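Local atomic coordinates of FrnE protein (Deinococcus radiodurans, PDB entry 5CO3), a protein that probably acts as a cytoplasmic disulfide oxidoreductase of the DsbA-like thioredoxin family, making or exchanging disulfide bonds in other proteins. Residues D19-P23 and L132-M137; Y99-K105 and Y136-N142; A35-F39 and L211-S216. All coordinates share one frame; numbering follows the deposited sequence. Where two conformers were deposited one is given.

In the fold
From the N terminus, strand 12-18 leads into the loop 19-23, which packs on helix 125-137 in interaction 1, closing a loop of 108 residues. Helix 23-38 follows, and its far end, 35-39, meets helix 208-222 in interaction 3, spanning 171 residues. The loop 99-105 meets the end of helix 125-137 in interaction 2, across 30 residues. Interaction 2 is nested within the loop closed by interaction 3, whereas interaction 1 crosses both. Interactions 1 and 2 share Tyr136 and Met137, with centres 8 Å apart: interaction 1 sets the helix against the loop leading into the CxxC motif, interaction 2 its end against 99-105. Interaction 3, centred about 24 Å from interaction 1, ties two thioredoxin-fold helices together.

Interaction 1 (D19-P23 and L132-M137); sequences DIACP and LLRAYM
The hydroxyl of Tyr136 and the carbonyl of Ala21 share one water (water 1), which lies 2.7 Å from Tyr136 OH and donates to Ala21 O at 2.8 Å. With CG anti to the backbone N (chi1 -173°), the Tyr136 ring presents a face to the type I turn Asp19-Cys22. Ala21 CA stands 3.9 Å from the ring centroid and 19° off the normal, a CH-pi contact, and Ile20 O lies over the same face nearer CG. Ala21 CB adds a contact of 3.5 Å to Tyr136 OH.

Met137 works differently: its chain bends at chi2 (-64°), and the terminal methyl slips against the backbone of the turn. CE comes within 3.2 Å of Ile20 O and 3.3 Å of Pro23 N, while SD rests 3.8 Å from Pro23 CG. Leu133 CD2 lies against Ile20 O, at 3.7 Å. Ile20 was modelled in two conformers, so the packing of its side chain on Leu132 and Tyr136 holds for one. Asp19 is held by His113, Thr109 and the Leu54 amide. Cys22 CB points away from the helix, consistent with a thiol left to pair with Cys25 or Cys244, disulfides seen elsewhere for this protein but absent here.

The helix thus meets both backbone and apolar side chains of the loop, and apart from the water bridge this van der Waals and CH-pi packing depends on shape, not charge.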
ATOM      1  N   ASP A  19      -1.131  -2.490   4.085  1.00 29.28           N
ATOM      2  CA  ASP A  19      -2.009  -3.643   4.261  1.00 25.84           C
ATOM      3  C   ASP A  19      -3.377  -3.336   3.684  1.00 24.10           C
ATOM      4  O   ASP A  19      -3.898  -2.228   3.811  1.00 25.36           O
ATOM      5  CB  ASP A  19      -2.150  -4.039   5.739  1.00 25.54           C
ATOM      6  CG  ASP A  19      -2.700  -5.463   5.921  1.00 33.21           C
ATOM      7  OD1 ASP A  19      -2.906  -6.181   4.913  1.00 24.39           O
ATOM      8  OD2 ASP A  19      -2.901  -5.867   7.078  1.00 27.54           O
ATOM      9  N   ILE A  20      -3.941  -4.350   3.040  1.00 25.58           N
ATOM     10  CA  ILE A  20      -5.278  -4.257   2.468  0.61 24.03           C
ATOM     11  C   ILE A  20      -6.303  -3.985   3.563  1.00 22.70           C
ATOM     12  O   ILE A  20      -7.304  -3.297   3.328  1.00 22.98           O
ATOM     13  CB  ILE A  20      -5.633  -5.551   1.700  0.61 22.08           C
ATOM     14  CG1 ILE A  20      -4.747  -5.663   0.461  0.61 24.97           C
ATOM     15  CG2 ILE A  20      -7.104  -5.585   1.304  0.61 23.75           C
ATOM     16  CD1 ILE A  20      -4.114  -6.995   0.264  0.61 26.77           C
ATOM     17  N   ALA A  21      -6.031  -4.477   4.767  1.00 22.63           N
ATOM     18  CA  ALA A  21      -6.971  -4.284   5.877  1.00 23.47           C
ATOM     19  C   ALA A  21      -6.886  -2.912   6.549  1.00 24.09           C
ATOM     20  O   ALA A  21      -7.633  -2.647   7.485  1.00 24.62           O
ATOM     21  CB  ALA A  21      -6.775  -5.396   6.936  1.00 23.34           C
ATOM     22  N   CYS A  22      -6.011  -2.018   6.075  1.00 23.85           N
ATOM     23  CA  CYS A  22      -5.843  -0.727   6.740  1.00 25.46           C
ATOM     24  C   CYS A  22      -6.538   0.403   5.984  1.00 23.49           C
ATOM     25  O   CYS A  22      -6.183   0.692   4.849  1.00 23.65           O
ATOM     26  CB  CYS A  22      -4.358  -0.396   6.901  1.00 25.67           C
ATOM     27  SG  CYS A  22      -4.062   1.192   7.716  1.00 30.21           S
ATOM     28  N   PRO A  23      -7.568   1.011   6.585  1.00 23.22           N
ATOM     29  CA  PRO A  23      -8.297   2.068   5.869  1.00 22.01           C
ATOM     30  C   PRO A  23      -7.395   3.261   5.572  1.00 21.07           C
ATOM     31  O   PRO A  23      -7.647   3.951   4.578  1.00 22.41           O
ATOM     32  CB  PRO A  23      -9.423   2.447   6.835  1.00 23.35           C
ATOM     33  CG  PRO A  23      -9.591   1.196   7.703  1.00 21.46           C
ATOM     34  CD  PRO A  23      -8.190   0.685   7.885  1.00 25.40           C
ATOM     35  N   LEU A 132      -8.205  -4.619  -4.557  1.00 18.68           N
ATOM     36  CA  LEU A 132      -8.322  -5.258  -3.250  1.00 22.27           C
ATOM     37  C   LEU A 132      -8.744  -4.268  -2.160  1.00 19.73           C
ATOM     38  O   LEU A 132      -9.585  -4.587  -1.327  1.00 20.87           O
ATOM     39  CB  LEU A 132      -7.003  -5.946  -2.873  1.00 19.93           C
ATOM     40  CG  LEU A 132      -6.835  -7.231  -3.672  1.00 18.88           C
ATOM     41  CD1 LEU A 132      -5.373  -7.642  -3.698  1.00 22.08           C
ATOM     42  CD2 LEU A 132      -7.716  -8.356  -3.074  1.00 21.19           C
ATOM     43  N   LEU A 133      -8.181  -3.064  -2.186  1.00 18.91           N
ATOM     44  CA  LEU A 133      -8.570  -2.059  -1.199  1.00 20.84           C
ATOM     45  C   LEU A 133     -10.065  -1.745  -1.306  1.00 20.10           C
ATOM     46  O   LEU A 133     -10.764  -1.649  -0.295  1.00 18.38           O
ATOM     47  CB  LEU A 133      -7.728  -0.779  -1.370  1.00 18.87           C
ATOM     48  CG  LEU A 133      -6.265  -0.931  -0.924  1.00 19.10           C
ATOM     49  CD1 LEU A 133      -5.418   0.252  -1.432  1.00 20.48           C
ATOM     50  CD2 LEU A 133      -6.194  -1.045   0.602  1.00 24.05           C
ATOM     51  N   ARG A 134     -10.552  -1.601  -2.536  1.00 20.23           N
ATOM     52  CA  ARG A 134     -11.965  -1.334  -2.761  1.00 19.59           C
ATOM     53  C   ARG A 134     -12.834  -2.518  -2.317  1.00 20.28           C
ATOM     54  O   ARG A 134     -13.862  -2.347  -1.659  1.00 22.06           O
ATOM     55  CB  ARG A 134     -12.211  -1.006  -4.239  1.00 27.56           C
ATOM     56  CG  ARG A 134     -13.641  -0.588  -4.558  1.00 34.01           C
ATOM     57  CD  ARG A 134     -13.800  -0.250  -6.042  1.00 42.49           C
ATOM     58  NE  ARG A 134     -14.694  -1.197  -6.701  1.00 58.95           N
ATOM     59  CZ  ARG A 134     -14.492  -1.728  -7.904  1.00 59.59           C
ATOM     60  NH1 ARG A 134     -13.412  -1.409  -8.617  1.00 59.50           N
ATOM     61  NH2 ARG A 134     -15.379  -2.581  -8.399  1.00 56.85           N
ATOM     62  N   ALA A 135     -12.401  -3.724  -2.668  1.00 20.46           N
ATOM     63  CA  ALA A 135     -13.140  -4.923  -2.294  1.00 21.11           C
ATOM     64  C   ALA A 135     -13.275  -5.036  -0.776  1.00 22.99           C
ATOM     65  O   ALA A 135     -14.313  -5.427  -0.264  1.00 21.62           O
ATOM     66  CB  ALA A 135     -12.452  -6.150  -2.852  1.00 21.12           C
ATOM     67  N   TYR A 136     -12.213  -4.699  -0.062  1.00 21.18           N
ATOM     68  CA  TYR A 136     -12.207  -4.818   1.393  1.00 18.84           C
ATOM     69  C   TYR A 136     -13.010  -3.704   2.079  1.00 20.25           C
ATOM     70  O   TYR A 136     -13.874  -3.959   2.918  1.00 21.40           O
ATOM     71  CB  TYR A 136     -10.765  -4.820   1.908  1.00 19.56           C
ATOM     72  CG  TYR A 136     -10.627  -5.110   3.389  1.00 19.94           C
ATOM     73  CD1 TYR A 136     -10.891  -4.133   4.355  1.00 21.51           C
ATOM     74  CD2 TYR A 136     -10.214  -6.365   3.823  1.00 20.54           C
ATOM     75  CE1 TYR A 136     -10.765  -4.413   5.717  1.00 21.43           C
ATOM     76  CE2 TYR A 136     -10.091  -6.648   5.163  1.00 22.43           C
ATOM     77  CZ  TYR A 136     -10.357  -5.675   6.109  1.00 22.70           C
ATOM     78  OH  TYR A 136     -10.202  -6.001   7.439  1.00 25.24           O
ATOM     79  N   MET A 137     -12.708  -2.462   1.720  1.00 18.71           N
ATOM     80  CA  MET A 137     -13.240  -1.315   2.449  1.00 17.28           C
ATOM     81  C   MET A 137     -14.662  -0.932   2.075  1.00 19.92           C
ATOM     82  O   MET A 137     -15.374  -0.355   2.876  1.00 21.06           O
ATOM     83  CB  MET A 137     -12.353  -0.080   2.212  1.00 17.49           C
ATOM     84  CG  MET A 137     -10.928  -0.227   2.712  1.00 24.74           C
ATOM     85  SD  MET A 137     -10.829  -0.417   4.519  1.00 23.53           S
ATOM     86  CE  MET A 137      -9.203  -1.115   4.673  1.00 23.76           C
TER
HETATM   87  O   HOH W   1      -9.576  -3.933   9.105  1.00 29.39           O

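Interaction 2 (Y99-K105 and Y136-N142); sequences YHFDRVK and YMSEGQN
Lys105 curls around the carbonyl of Gly140. Its CB starts 3.8 Å from Gln141 O and close to Asn142 CA, and CG passes 3.3 Å from Gly140 O. CD and CE skirt the same oxygen more loosely. Bends at chi2 (-64°) and chi4 (-59°) then return NZ to donate to Gly140 O at 2.8 Å and to Arg103 O, also at 2.8 Å, so one ammonium bridges both segments. A leucine here would probably leave these two carbonyls without their shared donor, loosening the hold of 99-105 on the turn after the helix.

At the other end, His100 N donates to Met137 O (2.9 Å, 173°), in the carbonyl plane and nearly straight. Gly140 has positive phi, and a CB there would crowd Arg103 CB and Lys105 NZ. Waters 2 and 3 both donate to Tyr136 O and accept from Gly140 N and Lys105 N respectively, extending the polar seam between the segments. Beside it, Met137 SD makes two Met-aromatic contacts, above the Tyr99 face at 4.8 Å from its centroid and at the Phe101 edge, 3.9 Å from CE1. Val104 CG1 packs on Tyr136 CE1 at 3.7 Å.

The 99-105 loop thus lies along the end of helix 125-137 and the turn after it. Phe101 also rests on helix 78-93, Tyr99 reaches Tyr26 and Ile27 of helix 23-38, and strand 106-107 follows directly.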
ATOM      1  N   TYR A  99     -16.505   4.338   1.939  1.00 22.80           N
ATOM      2  CA  TYR A  99     -16.312   3.160   2.792  1.00 23.56           C
ATOM      3  C   TYR A  99     -17.628   2.588   3.306  1.00 25.37           C
ATOM      4  O   TYR A  99     -18.615   3.313   3.510  1.00 22.69           O
ATOM      5  CB  TYR A  99     -15.424   3.510   3.978  1.00 24.54           C
ATOM      6  CG  TYR A  99     -13.941   3.694   3.674  1.00 21.11           C
ATOM      7  CD1 TYR A  99     -13.409   3.448   2.405  1.00 22.81           C
ATOM      8  CD2 TYR A  99     -13.077   4.117   4.677  1.00 22.24           C
ATOM      9  CE1 TYR A  99     -12.040   3.615   2.161  1.00 19.77           C
ATOM     10  CE2 TYR A  99     -11.727   4.272   4.453  1.00 20.20           C
ATOM     11  CZ  TYR A  99     -11.210   4.024   3.189  1.00 23.30           C
ATOM     12  OH  TYR A  99      -9.859   4.182   2.990  1.00 25.98           O
ATOM     13  N   HIS A 100     -17.640   1.275   3.517  1.00 22.86           N
ATOM     14  CA  HIS A 100     -18.762   0.624   4.184  1.00 24.87           C
ATOM     15  C   HIS A 100     -18.234  -0.342   5.239  1.00 25.80           C
ATOM     16  O   HIS A 100     -18.133  -1.556   5.020  1.00 22.34           O
ATOM     17  CB  HIS A 100     -19.656  -0.071   3.157  1.00 26.49           C
ATOM     18  CG  HIS A 100     -20.286   0.879   2.182  1.00 28.71           C
ATOM     19  ND1 HIS A 100     -21.279   1.765   2.542  1.00 29.62           N
ATOM     20  CD2 HIS A 100     -20.050   1.096   0.866  1.00 31.20           C
ATOM     21  CE1 HIS A 100     -21.636   2.479   1.489  1.00 28.72           C
ATOM     22  NE2 HIS A 100     -20.903   2.094   0.459  1.00 28.71           N
ATOM     23  N   PHE A 101     -17.874   0.216   6.385  1.00 24.12           N
ATOM     24  CA  PHE A 101     -17.222  -0.558   7.418  1.00 23.60           C
ATOM     25  C   PHE A 101     -18.176  -1.602   8.015  1.00 24.43           C
ATOM     26  O   PHE A 101     -17.737  -2.652   8.465  1.00 25.96           O
ATOM     27  CB  PHE A 101     -16.693   0.351   8.512  1.00 23.97           C
ATOM     28  CG  PHE A 101     -15.455   1.121   8.134  1.00 26.71           C
ATOM     29  CD1 PHE A 101     -14.477   0.556   7.325  1.00 32.60           C
ATOM     30  CD2 PHE A 101     -15.269   2.411   8.606  1.00 23.69           C
ATOM     31  CE1 PHE A 101     -13.328   1.261   6.995  1.00 28.12           C
ATOM     32  CE2 PHE A 101     -14.128   3.133   8.273  1.00 25.81           C
ATOM     33  CZ  PHE A 101     -13.150   2.557   7.483  1.00 26.18           C
ATOM     34  N   ASP A 102     -19.476  -1.309   7.996  1.00 23.91           N
ATOM     35  CA  ASP A 102     -20.490  -2.243   8.504  1.00 26.02           C
ATOM     36  C   ASP A 102     -20.509  -3.550   7.707  1.00 25.95           C
ATOM     37  O   ASP A 102     -21.050  -4.555   8.180  1.00 26.96           O
ATOM     38  CB  ASP A 102     -21.869  -1.598   8.452  1.00 29.21           C
ATOM     39  CG  ASP A 102     -22.180  -1.039   7.076  1.00 37.69           C
ATOM     40  OD1 ASP A 102     -21.447  -0.133   6.630  1.00 44.82           O
ATOM     41  OD2 ASP A 102     -23.131  -1.507   6.426  1.00 43.71           O
ATOM     42  N   ARG A 103     -19.927  -3.539   6.505  1.00 26.51           N
ATOM     43  CA  ARG A 103     -19.878  -4.730   5.646  1.00 25.27           C
ATOM     44  C   ARG A 103     -18.505  -5.402   5.615  1.00 22.35           C
ATOM     45  O   ARG A 103     -18.331  -6.453   4.973  1.00 24.39           O
ATOM     46  CB  ARG A 103     -20.289  -4.370   4.209  1.00 27.79           C
ATOM     47  CG  ARG A 103     -21.589  -3.583   4.119  1.00 41.59           C
ATOM     48  CD  ARG A 103     -22.311  -3.833   2.801  1.00 54.79           C
ATOM     49  NE  ARG A 103     -21.528  -3.464   1.620  1.00 62.66           N
ATOM     50  CZ  ARG A 103     -21.773  -2.405   0.847  1.00 60.93           C
ATOM     51  NH1 ARG A 103     -22.788  -1.588   1.117  1.00 60.00           N
ATOM     52  NH2 ARG A 103     -21.005  -2.167  -0.207  1.00 53.22           N
ATOM     53  N   VAL A 104     -17.532  -4.803   6.298  1.00 23.27           N
ATOM     54  CA  VAL A 104     -16.155  -5.278   6.245  1.00 21.89           C
ATOM     55  C   VAL A 104     -16.034  -6.708   6.771  1.00 20.57           C
ATOM     56  O   VAL A 104     -16.589  -7.048   7.823  1.00 22.12           O
ATOM     57  CB  VAL A 104     -15.212  -4.350   7.040  1.00 21.05           C
ATOM     58  CG1 VAL A 104     -13.937  -5.075   7.463  1.00 20.35           C
ATOM     59  CG2 VAL A 104     -14.849  -3.141   6.158  1.00 18.29           C
ATOM     60  N   LYS A 105     -15.302  -7.528   6.023  1.00 19.09           N
ATOM     61  CA  LYS A 105     -15.028  -8.913   6.438  1.00 21.57           C
ATOM     62  C   LYS A 105     -13.610  -8.974   6.972  1.00 23.28           C
ATOM     63  O   LYS A 105     -12.647  -8.711   6.237  1.00 25.23           O
ATOM     64  CB  LYS A 105     -15.211  -9.864   5.264  1.00 22.74           C
ATOM     65  CG  LYS A 105     -16.570  -9.746   4.604  1.00 30.04           C
ATOM     66  CD  LYS A 105     -17.705 -10.132   5.544  1.00 32.17           C
ATOM     67  CE  LYS A 105     -19.035 -10.199   4.775  1.00 30.80           C
ATOM     68  NZ  LYS A 105     -19.367  -8.866   4.129  1.00 30.75           N
ATOM     69  N   TYR A 136     -12.213  -4.699  -0.062  1.00 21.18           N
ATOM     70  CA  TYR A 136     -12.207  -4.818   1.393  1.00 18.84           C
ATOM     71  C   TYR A 136     -13.010  -3.704   2.079  1.00 20.25           C
ATOM     72  O   TYR A 136     -13.874  -3.959   2.918  1.00 21.40           O
ATOM     73  CB  TYR A 136     -10.765  -4.820   1.908  1.00 19.56           C
ATOM     74  CG  TYR A 136     -10.627  -5.110   3.389  1.00 19.94           C
ATOM     75  CD1 TYR A 136     -10.891  -4.133   4.355  1.00 21.51           C
ATOM     76  CD2 TYR A 136     -10.214  -6.365   3.823  1.00 20.54           C
ATOM     77  CE1 TYR A 136     -10.765  -4.413   5.717  1.00 21.43           C
ATOM     78  CE2 TYR A 136     -10.091  -6.648   5.163  1.00 22.43           C
ATOM     79  CZ  TYR A 136     -10.357  -5.675   6.109  1.00 22.70           C
ATOM     80  OH  TYR A 136     -10.202  -6.001   7.439  1.00 25.24           O
ATOM     81  N   MET A 137     -12.708  -2.462   1.720  1.00 18.71           N
ATOM     82  CA  MET A 137     -13.240  -1.315   2.449  1.00 17.28           C
ATOM     83  C   MET A 137     -14.662  -0.932   2.075  1.00 19.92           C
ATOM     84  O   MET A 137     -15.374  -0.355   2.876  1.00 21.06           O
ATOM     85  CB  MET A 137     -12.353  -0.080   2.212  1.00 17.49           C
ATOM     86  CG  MET A 137     -10.928  -0.227   2.712  1.00 24.74           C
ATOM     87  SD  MET A 137     -10.829  -0.417   4.519  1.00 23.53           S
ATOM     88  CE  MET A 137      -9.203  -1.115   4.673  1.00 23.76           C
ATOM     89  N   SER A 138     -15.043  -1.195   0.833  1.00 22.29           N
ATOM     90  CA  SER A 138     -16.322  -0.717   0.324  1.00 22.77           C
ATOM     91  C   SER A 138     -17.307  -1.800  -0.056  1.00 25.81           C
ATOM     92  O   SER A 138     -18.524  -1.606   0.038  1.00 33.33           O
ATOM     93  CB  SER A 138     -16.097   0.163  -0.906  1.00 20.21           C
ATOM     94  OG  SER A 138     -15.254   1.268  -0.600  1.00 26.53           O
ATOM     95  N   GLU A 139     -16.800  -2.935  -0.511  1.00 22.70           N
ATOM     96  CA  GLU A 139     -17.691  -3.912  -1.132  1.00 24.23           C
ATOM     97  C   GLU A 139     -17.994  -5.124  -0.275  1.00 22.84           C
ATOM     98  O   GLU A 139     -18.680  -6.027  -0.736  1.00 26.28           O
ATOM     99  CB  GLU A 139     -17.103  -4.366  -2.457  1.00 19.95           C
ATOM    100  CG  GLU A 139     -16.950  -3.196  -3.437  1.00 19.36           C
ATOM    101  CD  GLU A 139     -16.266  -3.602  -4.723  1.00 29.88           C
ATOM    102  OE1 GLU A 139     -15.533  -4.605  -4.710  1.00 25.61           O
ATOM    103  OE2 GLU A 139     -16.464  -2.909  -5.753  1.00 34.94           O
ATOM    104  N   GLY A 140     -17.501  -5.144   0.956  1.00 21.50           N
ATOM    105  CA  GLY A 140     -17.828  -6.234   1.875  1.00 20.39           C
ATOM    106  C   GLY A 140     -17.341  -7.598   1.419  1.00 25.75           C
ATOM    107  O   GLY A 140     -17.931  -8.635   1.784  1.00 24.47           O
ATOM    108  N   GLN A 141     -16.276  -7.612   0.620  1.00 22.94           N
ATOM    109  CA  GLN A 141     -15.727  -8.870   0.099  1.00 20.90           C
ATOM    110  C   GLN A 141     -14.728  -9.487   1.079  1.00 20.76           C
ATOM    111  O   GLN A 141     -14.048  -8.787   1.827  1.00 22.05           O
ATOM    112  CB  GLN A 141     -15.058  -8.658  -1.265  1.00 23.76           C
ATOM    113  CG  GLN A 141     -15.894  -7.823  -2.233  1.00 25.59           C
ATOM    114  CD  GLN A 141     -15.924  -8.391  -3.638  1.00 29.82           C
ATOM    115  OE1 GLN A 141     -15.914  -9.614  -3.823  1.00 39.07           O
ATOM    116  NE2 GLN A 141     -15.978  -7.507  -4.645  1.00 31.05           N
ATOM    117  N   ASN A 142     -14.680 -10.819   1.089  1.00 20.97           N
ATOM    118  CA  ASN A 142     -13.735 -11.559   1.908  1.00 18.18           C
ATOM    119  C   ASN A 142     -12.451 -11.816   1.118  1.00 19.46           C
ATOM    120  O   ASN A 142     -12.430 -12.689   0.246  1.00 21.37           O
ATOM    121  CB  ASN A 142     -14.376 -12.872   2.354  1.00 19.32           C
ATOM    122  CG  ASN A 142     -13.411 -13.794   3.077  1.00 23.72           C
ATOM    123  OD1 ASN A 142     -12.254 -13.457   3.325  1.00 22.01           O
ATOM    124  ND2 ASN A 142     -13.908 -14.978   3.443  1.00 23.89           N
TER
HETATM  125  O   HOH W   2     -16.740  -3.300   3.047  1.00 22.73           O
HETATM  126  O   HOH W   3     -14.707  -6.644   3.371  1.00 21.01           O
HETATM  127  O   HOH W   4     -11.908  -9.116   3.543  1.00 21.45           O

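Interaction 3 (A35-F39 and L211-S216); sequences ALGQF and LLGALS
Leu211 opens the contact through its CB, which lies 3.8 Å from Ala35 CB. The CB of Ala35 points toward the second helix and also reaches the backbone of the next residue, coming 3.6 Å from Leu212 N. Because this side chain is a single carbon, the two backbones can come close: Ala35 CA and Leu212 CA are 4.8 Å apart.

Leu212 has CG anti to the backbone N (chi1 175°), a setting that sends both methyls across to the first segment. CD1 sits 3.7 Å from Phe39 CB and also touches Ala35 O. CD2 goes to the aliphatic part of Gln38 and to its amide, 3.7 Å from OE1, the two side chains crossing at about a right angle.

One turn further on, Leu215 meets the Phe39 ring. Leu215 CB is 3.9 Å from the ring centroid and only 4° off the normal, so this CH-pi contact falls over the middle of the face. CD1 of the same leucine leans on the CG and CD2 side of the ring and touches Leu36 more distantly.

Ser216 borders the ring obliquely with its backbone N, while its OG turns back within the helix to donate to Leu212 O at 2.6 Å. Ser216 N donates to that oxygen too, at 2.9 Å, and the two donors arrive from opposite faces of the carbonyl plane. The hydroxyl is thus satisfied locally, and what joins the helices is apolar packing.

Phe39 continues inward onto Ile12 of strand 12-18 and Val45 of strand 45-51, and Leu215 onto Val14 and Leu196. The C-terminal end of helix 23-38 and helix 208-222 therefore both pack against the same side of the central sheet, as the corresponding helices do in the thioredoxin fold.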
ATOM      1  N   ALA A  35      -0.463  13.831  -4.952  1.00 29.06           N
ATOM      2  CA  ALA A  35       0.876  14.426  -4.963  1.00 30.82           C
ATOM      3  C   ALA A  35       1.582  14.175  -6.297  1.00 30.74           C
ATOM      4  O   ALA A  35       2.229  15.061  -6.866  1.00 29.90           O
ATOM      5  CB  ALA A  35       1.711  13.868  -3.810  1.00 32.57           C
ATOM      6  N   LEU A  36       1.451  12.945  -6.780  1.00 30.82           N
ATOM      7  CA  LEU A  36       2.069  12.501  -8.023  1.00 29.68           C
ATOM      8  C   LEU A  36       1.515  13.301  -9.205  1.00 36.03           C
ATOM      9  O   LEU A  36       2.259  13.751 -10.088  1.00 35.82           O
ATOM     10  CB  LEU A  36       1.826  10.994  -8.193  1.00 29.26           C
ATOM     11  CG  LEU A  36       2.606  10.249  -9.275  1.00 40.21           C
ATOM     12  CD1 LEU A  36       4.103  10.523  -9.169  1.00 36.64           C
ATOM     13  CD2 LEU A  36       2.330   8.749  -9.170  1.00 38.78           C
ATOM     14  N   GLY A  37       0.203  13.513  -9.190  1.00 35.98           N
ATOM     15  CA  GLY A  37      -0.450  14.347 -10.184  1.00 33.78           C
ATOM     16  C   GLY A  37       0.085  15.770 -10.242  1.00 39.74           C
ATOM     17  O   GLY A  37       0.160  16.356 -11.319  1.00 44.88           O
ATOM     18  N   GLN A  38       0.464  16.331  -9.095  1.00 32.92           N
ATOM     19  CA  GLN A  38       1.006  17.700  -9.063  1.00 31.59           C
ATOM     20  C   GLN A  38       2.514  17.761  -9.326  1.00 36.21           C
ATOM     21  O   GLN A  38       3.102  18.841  -9.422  1.00 37.08           O
ATOM     22  CB  GLN A  38       0.699  18.345  -7.713  1.00 38.04           C
ATOM     23  CG  GLN A  38      -0.773  18.343  -7.360  1.00 41.25           C
ATOM     24  CD  GLN A  38      -1.024  18.766  -5.929  1.00 42.66           C
ATOM     25  OE1 GLN A  38      -0.510  19.793  -5.474  1.00 42.62           O
ATOM     26  NE2 GLN A  38      -1.817  17.969  -5.202  1.00 41.86           N
ATOM     27  N   PHE A  39       3.142  16.597  -9.437  1.00 36.14           N
ATOM     28  CA  PHE A  39       4.592  16.512  -9.559  1.00 35.59           C
ATOM     29  C   PHE A  39       5.037  16.491 -11.022  1.00 32.34           C
ATOM     30  O   PHE A  39       4.738  15.544 -11.757  1.00 37.46           O
ATOM     31  CB  PHE A  39       5.085  15.264  -8.822  1.00 31.23           C
ATOM     32  CG  PHE A  39       6.572  15.075  -8.869  1.00 36.15           C
ATOM     33  CD1 PHE A  39       7.431  16.088  -8.467  1.00 33.14           C
ATOM     34  CD2 PHE A  39       7.114  13.870  -9.290  1.00 35.61           C
ATOM     35  CE1 PHE A  39       8.801  15.904  -8.495  1.00 33.82           C
ATOM     36  CE2 PHE A  39       8.484  13.682  -9.323  1.00 34.86           C
ATOM     37  CZ  PHE A  39       9.331  14.704  -8.924  1.00 33.96           C
ATOM     38  N   LEU A 211       3.984  14.686   0.673  1.00 32.63           N
ATOM     39  CA  LEU A 211       4.506  13.725  -0.290  1.00 31.65           C
ATOM     40  C   LEU A 211       5.049  14.413  -1.554  1.00 32.88           C
ATOM     41  O   LEU A 211       6.085  14.011  -2.080  1.00 34.97           O
ATOM     42  CB  LEU A 211       3.418  12.701  -0.648  1.00 35.91           C
ATOM     43  CG  LEU A 211       3.079  11.717   0.476  1.00 36.76           C
ATOM     44  CD1 LEU A 211       1.764  11.009   0.191  1.00 35.30           C
ATOM     45  CD2 LEU A 211       4.219  10.710   0.659  1.00 38.42           C
ATOM     46  N   LEU A 212       4.371  15.463  -2.026  1.00 36.55           N
ATOM     47  CA  LEU A 212       4.879  16.255  -3.149  1.00 33.06           C
ATOM     48  C   LEU A 212       6.216  16.917  -2.784  1.00 38.18           C
ATOM     49  O   LEU A 212       7.131  16.990  -3.602  1.00 42.83           O
ATOM     50  CB  LEU A 212       3.859  17.322  -3.569  1.00 32.83           C
ATOM     51  CG  LEU A 212       4.272  18.321  -4.665  1.00 36.71           C
ATOM     52  CD1 LEU A 212       4.620  17.595  -5.952  1.00 36.01           C
ATOM     53  CD2 LEU A 212       3.157  19.325  -4.903  1.00 39.16           C
ATOM     54  N   GLY A 213       6.320  17.382  -1.545  1.00 43.29           N
ATOM     55  CA  GLY A 213       7.540  18.001  -1.073  1.00 45.02           C
ATOM     56  C   GLY A 213       8.688  17.013  -1.067  1.00 44.28           C
ATOM     57  O   GLY A 213       9.812  17.349  -1.416  1.00 45.28           O
ATOM     58  N   ALA A 214       8.400  15.782  -0.661  1.00 42.60           N
ATOM     59  CA  ALA A 214       9.411  14.733  -0.634  1.00 43.92           C
ATOM     60  C   ALA A 214       9.864  14.357  -2.045  1.00 39.30           C
ATOM     61  O   ALA A 214      11.058  14.261  -2.314  1.00 42.58           O
ATOM     62  CB  ALA A 214       8.874  13.506   0.098  1.00 44.82           C
ATOM     63  N   LEU A 215       8.902  14.132  -2.938  1.00 40.18           N
ATOM     64  CA  LEU A 215       9.211  13.877  -4.343  1.00 35.04           C
ATOM     65  C   LEU A 215      10.114  14.971  -4.903  1.00 38.43           C
ATOM     66  O   LEU A 215      11.142  14.688  -5.531  1.00 36.78           O
ATOM     67  CB  LEU A 215       7.923  13.788  -5.161  1.00 33.33           C
ATOM     68  CG  LEU A 215       7.070  12.532  -4.949  1.00 33.17           C
ATOM     69  CD1 LEU A 215       5.737  12.702  -5.638  1.00 34.59           C
ATOM     70  CD2 LEU A 215       7.807  11.297  -5.469  1.00 37.07           C
ATOM     71  N   SER A 216       9.723  16.220  -4.646  1.00 40.39           N
ATOM     72  CA  SER A 216      10.432  17.394  -5.139  1.00 41.50           C
ATOM     73  C   SER A 216      11.830  17.503  -4.549  1.00 45.00           C
ATOM     74  O   SER A 216      12.773  17.888  -5.242  1.00 43.25           O
ATOM     75  CB  SER A 216       9.650  18.675  -4.813  1.00 42.77           C
ATOM     76  OG  SER A 216       8.325  18.609  -5.306  1.00 48.24           O
TER